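Local coordinates for phosphatidylinositol-specific phospholipase C1 (Streptomyces antibioticus, PDB 3H4X), which belongs to the phosphatidylinositol-specific phospholipase C family and folds as a single-chain beta/alpha (TIM-type) barrel with a mostly parallel sheet, at residues Leu63-Leu68 with Met130-Asn135; Ser109-Trp114 with Gln151-Ala156; Ala173-Gly178 with Asp277-Leu282. One frame throughout, in Å; residues are numbered along the deposited sequence.

Interaction 1: residues Leu63-Leu68 with Met130-Asn135. With EOH (ethanol), chain H.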
loop_
_atom_site.group_PDB
_atom_site.type_symbol
_atom_site.label_atom_id
_atom_site.label_comp_id
_atom_site.label_asym_id
_atom_site.label_seq_id
_atom_site.Cartn_x
_atom_site.Cartn_y
_atom_site.Cartn_z
ATOM N N LEU A 63 -7.088 -3.589 7.987
ATOM C CA LEU A 63 -7.049 -3.193 9.394
ATOM C C LEU A 63 -8.382 -2.640 9.852
ATOM O O LEU A 63 -9.109 -2.007 9.086
ATOM C CB LEU A 63 -5.993 -2.118 9.640
ATOM C CG LEU A 63 -4.535 -2.487 9.408
ATOM C CD1 LEU A 63 -3.643 -1.350 9.888
ATOM C CD2 LEU A 63 -4.169 -3.798 10.093
ATOM N N TRP A 64 -8.671 -2.848 11.130
ATOM C CA TRP A 64 -9.885 -2.333 11.751
ATOM C C TRP A 64 -9.518 -1.482 12.960
ATOM O O TRP A 64 -8.796 -1.942 13.849
ATOM C CB TRP A 64 -10.791 -3.481 12.190
ATOM C CG TRP A 64 -11.186 -4.396 11.080
ATOM C CD1 TRP A 64 -10.401 -5.329 10.462
ATOM C CD2 TRP A 64 -12.474 -4.484 10.464
ATOM N NE1 TRP A 64 -11.121 -5.982 9.490
ATOM C CE2 TRP A 64 -12.397 -5.484 9.474
ATOM C CE3 TRP A 64 -13.685 -3.811 10.653
ATOM C CZ2 TRP A 64 -13.486 -5.828 8.678
ATOM C CZ3 TRP A 64 -14.764 -4.158 9.861
ATOM C CH2 TRP A 64 -14.657 -5.155 8.886
ATOM N N SER A 65 -10.019 -0.249 12.992
ATOM C CA SER A 65 -9.705 0.687 14.070
ATOM C C SER A 65 -10.853 0.887 15.048
ATOM O O SER A 65 -10.647 1.429 16.132
ATOM C CB SER A 65 -9.349 2.068 13.513
ATOM O OG SER A 65 -8.429 2.014 12.446
ATOM N N ASN A 66 -12.060 0.498 14.648
ATOM C CA ASN A 66 -13.252 0.804 15.437
ATOM C C ASN A 66 -13.876 -0.409 16.119
ATOM O O ASN A 66 -15.006 -0.349 16.612
ATOM C CB ASN A 66 -14.274 1.565 14.591
ATOM C CG ASN A 66 -13.880 3.010 14.383
ATOM O OD1 ASN A 66 -13.974 3.826 15.301
ATOM N ND2 ASN A 66 -13.417 3.335 13.180
ATOM N N ALA A 67 -13.141 -1.512 16.146
ATOM C CA ALA A 67 -13.533 -2.634 16.985
ATOM C C ALA A 67 -13.322 -2.231 18.441
ATOM O O ALA A 67 -12.670 -1.223 18.731
ATOM C CB ALA A 67 -12.725 -3.869 16.642
ATOM N N LEU A 68 -13.889 -3.008 19.357
ATOM C CA LEU A 68 -13.800 -2.679 20.774
ATOM C C LEU A 68 -12.424 -3.018 21.334
ATOM O O LEU A 68 -11.728 -3.894 20.818
ATOM C CB LEU A 68 -14.897 -3.403 21.563
ATOM C CG LEU A 68 -16.336 -3.100 21.141
ATOM C CD1 LEU A 68 -17.318 -3.817 22.049
ATOM C CD2 LEU A 68 -16.592 -1.605 21.157
ATOM N N MET A 130 -8.022 0.587 5.455
ATOM C CA MET A 130 -8.606 0.849 6.760
ATOM C C MET A 130 -10.088 0.519 6.647
ATOM O O MET A 130 -10.903 1.375 6.286
ATOM C CB MET A 130 -8.399 2.311 7.152
ATOM C CG MET A 130 -6.944 2.738 7.242
ATOM S SD MET A 130 -5.993 1.797 8.449
ATOM C CE MET A 130 -7.213 1.661 9.749
ATOM N N LYS A 131 -10.426 -0.738 6.924
ATOM C CA LYS A 131 -11.765 -1.266 6.655
ATOM C C LYS A 131 -12.860 -0.339 7.153
ATOM O O LYS A 131 -13.836 -0.061 6.443
ATOM C CB LYS A 131 -11.936 -2.646 7.300
ATOM C CG LYS A 131 -11.059 -3.741 6.724
ATOM C CD LYS A 131 -11.248 -3.917 5.235
ATOM C CE LYS A 131 -12.654 -4.348 4.898
ATOM N NZ LYS A 131 -12.746 -4.739 3.460
ATOM N N ASP A 132 -12.689 0.127 8.384
ATOM C CA ASP A 132 -13.682 0.950 9.055
ATOM C C ASP A 132 -13.149 2.348 9.361
ATOM O O ASP A 132 -13.633 3.021 10.273
ATOM C CB ASP A 132 -14.154 0.263 10.344
ATOM C CG ASP A 132 -13.009 -0.040 11.306
ATOM O OD1 ASP A 132 -11.847 0.291 10.984
ATOM O OD2 ASP A 132 -13.261 -0.604 12.393
ATOM N N GLY A 133 -12.161 2.788 8.587
ATOM C CA GLY A 133 -11.564 4.107 8.772
ATOM C C GLY A 133 -10.735 4.203 10.040
ATOM O O GLY A 133 -10.388 3.189 10.646
ATOM N N PHE A 134 -10.413 5.430 10.436
ATOM C CA PHE A 134 -9.665 5.667 11.660
ATOM C C PHE A 134 -10.589 5.795 12.866
ATOM O O PHE A 134 -11.816 5.864 12.734
ATOM C CB PHE A 134 -8.807 6.930 11.529
ATOM C CG PHE A 134 -7.560 6.742 10.710
ATOM C CD1 PHE A 134 -6.480 6.053 11.225
ATOM C CD2 PHE A 134 -7.466 7.264 9.428
ATOM C CE1 PHE A 134 -5.327 5.880 10.475
ATOM C CE2 PHE A 134 -6.316 7.093 8.675
ATOM C CZ PHE A 134 -5.250 6.401 9.199
ATOM N N ASN A 135 -9.977 5.832 14.041
ATOM C CA ASN A 135 -10.697 5.982 15.293
ATOM C C ASN A 135 -9.896 6.882 16.224
ATOM O O ASN A 135 -9.381 6.436 17.247
ATOM C CB ASN A 135 -10.918 4.611 15.931
ATOM C CG ASN A 135 -11.708 4.682 17.217
ATOM O OD1 ASN A 135 -12.256 5.727 17.568
ATOM N ND2 ASN A 135 -11.774 3.566 17.928
HETATM C C1 EOH H . -13.187 1.871 19.779
HETATM C C2 EOH H . -12.827 3.087 20.624
HETATM O O EOH H . -13.224 0.691 20.549
#
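Leu-63 and Met-130 form a parallel beta bridge at the ends of strands 58-64 and 124-130, with Lys-131 N donating to Leu-63 O at 2.8 Å, before a type I turn from Met-130 to Gly-133 takes segment 130-135 out of the sheet. The turn places Asp-132 against the backbone of the first segment. Its CG stands between the backbone N and the carbonyl carbon (chi1 57°), which brings both carboxylate oxygens to successive amides. Asp-132 OD1 takes Ser-65 N on its syn lone pair at 2.8 Å, nearly straight. OD2 takes Asn-66 N, which comes from above the carboxylate plane. The same OD2 lies at the edge of the Trp-64 ring.

Over one face of that ring runs the Lys-131 chain. Lys-131 CB sits 3.6 Å from the centroid of the Trp-64 six-membered ring in a CH-pi contact, and CG lies over CE2. The Lys-131 chain then bends, and its NZ pairs with Glu-129; Trp-64 NE1 bonds to Ser-75 O.

Strands 58-64 and 124-130 are parallel neighbours in the barrel sheet of this phospholipase C family, and the two segments run on from their C-terminal ends.

Ser-65 OG donates to Gly-133 O at 2.9 Å, in the carbonyl plane. On the Leu-63 side the Met-130 chain bends twice and turns its CE toward Leu-63 CB, 4.0 Å away. Asn-66 ND2 donates to Phe-134 O at 3.0 Å from above the carbonyl plane, and more weakly to Asp-132 O. Lys-206 also reaches Phe-134 O. The amide planes of Asn-66 and Asn-135 are 31° apart.

Interaction 2: residues Ser109-Trp114 with Gln151-Ala156; sequences SDMRAW and QKLGDA. With EOH (ethanol), chain F; EOH (ethanol), chain K.
Arg-112 lies across the end of helix 142-153 and presents the edge of its guanidinium to the backbone there. Arg-112 NH1 donates to Lys-152 O at 2.9 Å. The carbonyl oxygen lies close to the guanidinium plane, but the donor stands above the carbonyl plane, 45° out of it. CG of Arg-112 is anti to the backbone N (chi1 177°), and the bend at chi2 carries the chain past the same oxygen. CB, CG and CD all pass near it. An ethanol also lies at NH1, but its place in the model is doubtful. NE pairs with Asp-116, one turn further along helix 104-117, which should help fix the rotation of the group.

Leu-153 turns its two methyl groups to different neighbours. Leu-153 CD2 packs on the Arg-112 backbone, 3.8 Å from Arg-112 N. Leu-153 CD1 meets Met-111 CE at 4.0 Å, and these two side chains cross at a slant. Here two helices on the outside of the barrel pack side by side. Leu-153 and Met-111 both also touch Phe-189 and Phe-191 of strand 189-195, so their apolar ends lie between the helices and the sheet.

Toward the start of the 109-114 segment, Lys-152 bends at chi2 and then runs extended to Ser-109. Lys-152 NZ lies 2.7 Å from Ser-109 OG and donates to it, though the position of that hydroxyl is less certain. Ser-109 OG is also bonded to Ala-105 O within its own helix.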
loop_
_atom_site.group_PDB
_atom_site.type_symbol
_atom_site.label_atom_id
_atom_site.label_comp_id
_atom_site.label_asym_id
_atom_site.label_seq_id
_atom_site.Cartn_x
_atom_site.Cartn_y
_atom_site.Cartn_z
ATOM N N SER A 109 5.902 -6.284 13.828
ATOM C CA SER A 109 7.002 -7.015 14.442
ATOM C C SER A 109 7.580 -8.048 13.475
ATOM O O SER A 109 8.800 -8.180 13.359
ATOM C CB SER A 109 6.553 -7.690 15.738
ATOM O OG SER A 109 6.249 -6.731 16.733
ATOM N N ASP A 110 6.715 -8.781 12.779
ATOM C CA ASP A 110 7.188 -9.750 11.791
ATOM C C ASP A 110 8.009 -9.040 10.721
ATOM O O ASP A 110 9.068 -9.524 10.306
ATOM C CB ASP A 110 6.022 -10.481 11.117
ATOM C CG ASP A 110 5.349 -11.495 12.024
ATOM O OD1 ASP A 110 5.724 -11.593 13.211
ATOM O OD2 ASP A 110 4.433 -12.194 11.536
ATOM N N MET A 111 7.507 -7.894 10.267
ATOM C CA MET A 111 8.200 -7.108 9.251
ATOM C C MET A 111 9.585 -6.671 9.717
ATOM O O MET A 111 10.555 -6.752 8.970
ATOM C CB MET A 111 7.372 -5.881 8.863
ATOM C CG MET A 111 6.111 -6.209 8.089
ATOM S SD MET A 111 5.069 -4.774 7.791
ATOM C CE MET A 111 6.133 -3.754 6.781
ATOM N N ARG A 112 9.668 -6.184 10.948
ATOM C CA ARG A 112 10.948 -5.751 11.503
ATOM C C ARG A 112 11.928 -6.917 11.616
ATOM O O ARG A 112 13.098 -6.796 11.243
ATOM C CB ARG A 112 10.743 -5.096 12.871
ATOM C CG ARG A 112 12.029 -4.682 13.574
ATOM C CD ARG A 112 12.842 -3.729 12.723
ATOM N NE ARG A 112 14.065 -3.284 13.393
ATOM C CZ ARG A 112 14.142 -2.225 14.192
ATOM N NH1 ARG A 112 13.063 -1.495 14.437
ATOM N NH2 ARG A 112 15.300 -1.894 14.753
ATOM N N ALA A 113 11.443 -8.049 12.121
ATOM C CA ALA A 113 12.279 -9.233 12.275
ATOM C C ALA A 113 12.819 -9.682 10.921
ATOM O O ALA A 113 14.009 -9.962 10.766
ATOM C CB ALA A 113 11.483 -10.348 12.925
ATOM N N TRP A 114 11.931 -9.732 9.936
ATOM C CA TRP A 114 12.298 -10.150 8.595
ATOM C C TRP A 114 13.275 -9.152 7.971
ATOM O O TRP A 114 14.266 -9.536 7.346
ATOM C CB TRP A 114 11.035 -10.295 7.743
ATOM C CG TRP A 114 11.294 -10.686 6.338
ATOM C CD1 TRP A 114 11.384 -11.954 5.839
ATOM C CD2 TRP A 114 11.493 -9.804 5.232
ATOM N NE1 TRP A 114 11.634 -11.913 4.490
ATOM C CE2 TRP A 114 11.704 -10.604 4.092
ATOM C CE3 TRP A 114 11.512 -8.414 5.092
ATOM C CZ2 TRP A 114 11.933 -10.058 2.831
ATOM C CZ3 TRP A 114 11.738 -7.875 3.841
ATOM C CH2 TRP A 114 11.943 -8.695 2.728
ATOM N N GLN A 151 7.695 3.304 15.983
ATOM C CA GLN A 151 8.196 2.468 17.069
ATOM C C GLN A 151 8.695 1.120 16.559
ATOM O O GLN A 151 9.750 0.639 16.971
ATOM C CB GLN A 151 7.105 2.268 18.124
ATOM C CG GLN A 151 7.561 1.528 19.374
ATOM C CD GLN A 151 7.292 0.040 19.321
ATOM O OE1 GLN A 151 6.234 -0.399 18.869
ATOM N NE2 GLN A 151 8.246 -0.751 19.809
ATOM N N LYS A 152 7.935 0.507 15.659
ATOM C CA LYS A 152 8.257 -0.837 15.193
ATOM C C LYS A 152 9.344 -0.880 14.125
ATOM O O LYS A 152 10.174 -1.789 14.116
ATOM C CB LYS A 152 7.002 -1.531 14.665
ATOM C CG LYS A 152 5.976 -1.849 15.738
ATOM C CD LYS A 152 6.415 -3.004 16.617
ATOM C CE LYS A 152 5.295 -3.417 17.560
ATOM N NZ LYS A 152 5.664 -4.610 18.363
ATOM N N LEU A 153 9.324 0.090 13.216
ATOM C CA LEU A 153 10.156 0.023 12.011
ATOM C C LEU A 153 11.195 1.134 11.891
ATOM O O LEU A 153 12.183 0.987 11.172
ATOM C CB LEU A 153 9.278 0.027 10.759
ATOM C CG LEU A 153 8.432 -1.225 10.553
ATOM C CD1 LEU A 153 7.551 -1.069 9.326
ATOM C CD2 LEU A 153 9.332 -2.445 10.423
ATOM N N GLY A 154 10.960 2.252 12.567
ATOM C CA GLY A 154 11.912 3.355 12.569
ATOM C C GLY A 154 12.452 3.706 11.196
ATOM O O GLY A 154 11.692 4.042 10.284
ATOM N N ASP A 155 13.774 3.619 11.056
ATOM C CA ASP A 155 14.480 4.094 9.870
ATOM C C ASP A 155 14.222 3.270 8.612
ATOM O O ASP A 155 14.665 3.642 7.526
ATOM C CB ASP A 155 15.991 4.172 10.145
ATOM C CG ASP A 155 16.637 2.800 10.317
ATOM O OD1 ASP A 155 15.923 1.776 10.281
ATOM O OD2 ASP A 155 17.875 2.749 10.487
ATOM N N ALA A 156 13.515 2.156 8.753
ATOM C CA ALA A 156 13.226 1.303 7.609
ATOM C C ALA A 156 12.102 1.852 6.729
ATOM O O ALA A 156 11.874 1.348 5.634
ATOM C CB ALA A 156 12.894 -0.103 8.073
HETATM C C1 EOH F . 12.461 1.101 16.060
HETATM C C2 EOH F . 11.997 2.486 16.497
HETATM O O EOH F . 13.749 1.129 15.482
HETATM C C1 EOH K . 3.800 -6.899 18.688
HETATM C C2 EOH K . 4.980 -7.815 18.993
HETATM O O EOH K . 3.670 -5.867 19.639
#

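Interaction 3: residues Ala173-Gly178 with Asp277-Leu282; sequences AVRAGG and DTRHYL. With EOH (ethanol), chain N.
Arg-175 sets CG anti to its carbonyl carbon (chi1 -73°) and bends at chi3, while Arg-279 runs extended from CG to NE, and this stacks the two guanidinium groups flat but offset. The side chains lie alongside and point the same way. The centres of the Arg-175 and Arg-279 guanidinium groups are 3.8 Å apart, with planes at 29°. Two like charges meet here, and a water accepts from Arg-175 NH1 and weakly from Arg-279 NH1. Tyr-281 OH lies in the plane of the Arg-279 guanidinium and accepts from its NH1 at 3.1 Å. Asp-171 and Arg-244 are further partners of this hydroxyl; the acid probably offsets some of the positive charge.

The contact joins the ends of two helices on the outer side of the barrel. Helix 274-278 closes at His-280 in a Schellman motif, and the chain then enters strand 282-286.

Val-174 CG1 meets the edge of the Tyr-281 ring, 3.6 Å from Tyr-281 CE1. The His-280 ring turns its edge to the last turn of helix 170-177, with His-280 CD2 3.3 Å from Val-174 O. One water joins His-280 NE2 to Arg-175 O; another bridges Arg-175 O and Thr-278 O.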
loop_
_atom_site.group_PDB
_atom_site.type_symbol
_atom_site.label_atom_id
_atom_site.label_comp_id
_atom_site.label_asym_id
_atom_site.label_seq_id
_atom_site.Cartn_x
_atom_site.Cartn_y
_atom_site.Cartn_z
ATOM N N ALA A 173 7.087 17.954 -4.859
ATOM C CA ALA A 173 8.316 17.182 -4.845
ATOM C C ALA A 173 8.324 16.099 -5.918
ATOM O O ALA A 173 9.302 15.941 -6.651
ATOM C CB ALA A 173 8.529 16.566 -3.475
ATOM N N VAL A 174 7.238 15.344 -6.011
ATOM C CA VAL A 174 7.233 14.186 -6.890
ATOM C C VAL A 174 7.228 14.596 -8.368
ATOM O O VAL A 174 7.913 13.991 -9.194
ATOM C CB VAL A 174 6.078 13.216 -6.538
ATOM C CG1 VAL A 174 4.773 13.644 -7.193
ATOM C CG2 VAL A 174 6.452 11.780 -6.906
ATOM N N ARG A 175 6.468 15.634 -8.697
ATOM C CA ARG A 175 6.427 16.112 -10.075
ATOM C C ARG A 175 7.777 16.641 -10.532
ATOM O O ARG A 175 8.194 16.402 -11.665
ATOM C CB ARG A 175 5.360 17.194 -10.247
ATOM C CG ARG A 175 3.943 16.659 -10.219
ATOM C CD ARG A 175 2.929 17.753 -10.501
ATOM N NE ARG A 175 3.124 18.341 -11.823
ATOM C CZ ARG A 175 2.448 19.388 -12.286
ATOM N NH1 ARG A 175 1.522 19.967 -11.535
ATOM N NH2 ARG A 175 2.697 19.853 -13.504
ATOM N N ALA A 176 8.456 17.357 -9.642
ATOM C CA ALA A 176 9.710 18.018 -9.986
ATOM C C ALA A 176 10.891 17.056 -10.059
ATOM O O ALA A 176 11.730 17.159 -10.956
ATOM C CB ALA A 176 10.003 19.125 -8.991
ATOM N N GLY A 177 10.962 16.131 -9.107
ATOM C CA GLY A 177 12.150 15.310 -8.935
ATOM C C GLY A 177 11.933 13.812 -8.934
ATOM O O GLY A 177 12.896 13.060 -8.958
ATOM N N GLY A 178 10.677 13.377 -8.902
ATOM C CA GLY A 178 10.361 11.952 -8.905
ATOM C C GLY A 178 10.774 11.204 -7.647
ATOM O O GLY A 178 11.055 11.805 -6.610
ATOM N N ASP A 277 2.007 8.622 -15.125
ATOM C CA ASP A 277 3.405 8.321 -15.407
ATOM C C ASP A 277 4.197 9.612 -15.615
ATOM O O ASP A 277 5.299 9.778 -15.089
ATOM C CB ASP A 277 3.479 7.435 -16.651
ATOM C CG ASP A 277 4.743 6.604 -16.715
ATOM O OD1 ASP A 277 5.695 6.880 -15.953
ATOM O OD2 ASP A 277 4.774 5.669 -17.546
ATOM N N THR A 278 3.614 10.540 -16.366
ATOM C CA THR A 278 4.260 11.819 -16.640
ATOM C C THR A 278 4.582 12.570 -15.348
ATOM O O THR A 278 5.628 13.213 -15.232
ATOM C CB THR A 278 3.372 12.691 -17.551
ATOM O OG1 THR A 278 3.180 12.029 -18.809
ATOM C CG2 THR A 278 4.009 14.050 -17.782
ATOM N N ARG A 279 3.684 12.468 -14.374
ATOM C CA ARG A 279 3.822 13.201 -13.119
ATOM C C ARG A 279 4.528 12.409 -12.020
ATOM O O ARG A 279 4.730 12.918 -10.915
ATOM C CB ARG A 279 2.447 13.678 -12.648
ATOM C CG ARG A 279 1.902 14.833 -13.480
ATOM C CD ARG A 279 0.396 14.991 -13.357
ATOM N NE ARG A 279 -0.063 16.217 -14.008
ATOM C CZ ARG A 279 -0.489 17.297 -13.358
ATOM N NH1 ARG A 279 -0.534 17.308 -12.032
ATOM N NH2 ARG A 279 -0.884 18.369 -14.036
ATOM N N HIS A 280 4.905 11.173 -12.336
ATOM C CA HIS A 280 5.613 10.291 -11.404
ATOM C C HIS A 280 4.756 9.838 -10.223
ATOM O O HIS A 280 5.278 9.472 -9.167
ATOM C CB HIS A 280 6.914 10.932 -10.916
ATOM C CG HIS A 280 7.743 11.511 -12.018
ATOM N ND1 HIS A 280 8.105 10.788 -13.135
ATOM C CD2 HIS A 280 8.263 12.750 -12.187
ATOM C CE1 HIS A 280 8.821 11.554 -13.938
ATOM N NE2 HIS A 280 8.930 12.750 -13.388
ATOM N N TYR A 281 3.439 9.855 -10.401
ATOM C CA TYR A 281 2.539 9.345 -9.375
ATOM C C TYR A 281 2.538 7.825 -9.401
ATOM O O TYR A 281 2.709 7.214 -10.454
ATOM C CB TYR A 281 1.112 9.835 -9.607
ATOM C CG TYR A 281 0.934 11.336 -9.634
ATOM C CD1 TYR A 281 1.744 12.176 -8.880
ATOM C CD2 TYR A 281 -0.079 11.908 -10.389
ATOM C CE1 TYR A 281 1.561 13.555 -8.899
ATOM C CE2 TYR A 281 -0.273 13.272 -10.416
ATOM C CZ TYR A 281 0.544 14.091 -9.672
ATOM O OH TYR A 281 0.326 15.448 -9.731
ATOM N N LEU A 282 2.322 7.210 -8.243
ATOM C CA LEU A 282 2.188 5.760 -8.189
ATOM C C LEU A 282 0.763 5.365 -8.529
ATOM O O LEU A 282 -0.188 5.932 -7.996
ATOM C CB LEU A 282 2.577 5.216 -6.817
ATOM C CG LEU A 282 4.000 5.545 -6.364
ATOM C CD1 LEU A 282 4.298 4.883 -5.028
ATOM C CD2 LEU A 282 5.034 5.137 -7.408
HETATM C C1 EOH N . 7.360 8.950 -17.614
HETATM C C2 EOH N . 6.603 9.211 -18.911
HETATM O O EOH N . 7.537 10.126 -16.858
HETATM O O HOH W 1 -0.383 18.713 -9.547
HETATM O O HOH W 2 6.640 15.553 -13.807
HETATM O O HOH W 3 10.347 15.118 -13.139
#

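The three contacts lie in one single-chain fold but do not touch. Interactions 1 and 2 are the nearest pair, with centres about 22 Å apart and nearest atoms about 10 Å apart. Their segments alternate along the chain: strand 124-130 leads into the loop of interaction 1, and helix 142-153 then ends in interaction 2. Interaction 3 comes later; its centre is about 31 Å from that of interaction 1, on the opposite side of the chain's centre, and about 28 Å from that of interaction 2. The Phe-134 side chain of interaction 1 lies about 6 Å from a bound acetyl group, probably from the crystallisation liquor. Phe-134 touches Glu-212, which lines an acetyl pocket with Pro-142 and His-216.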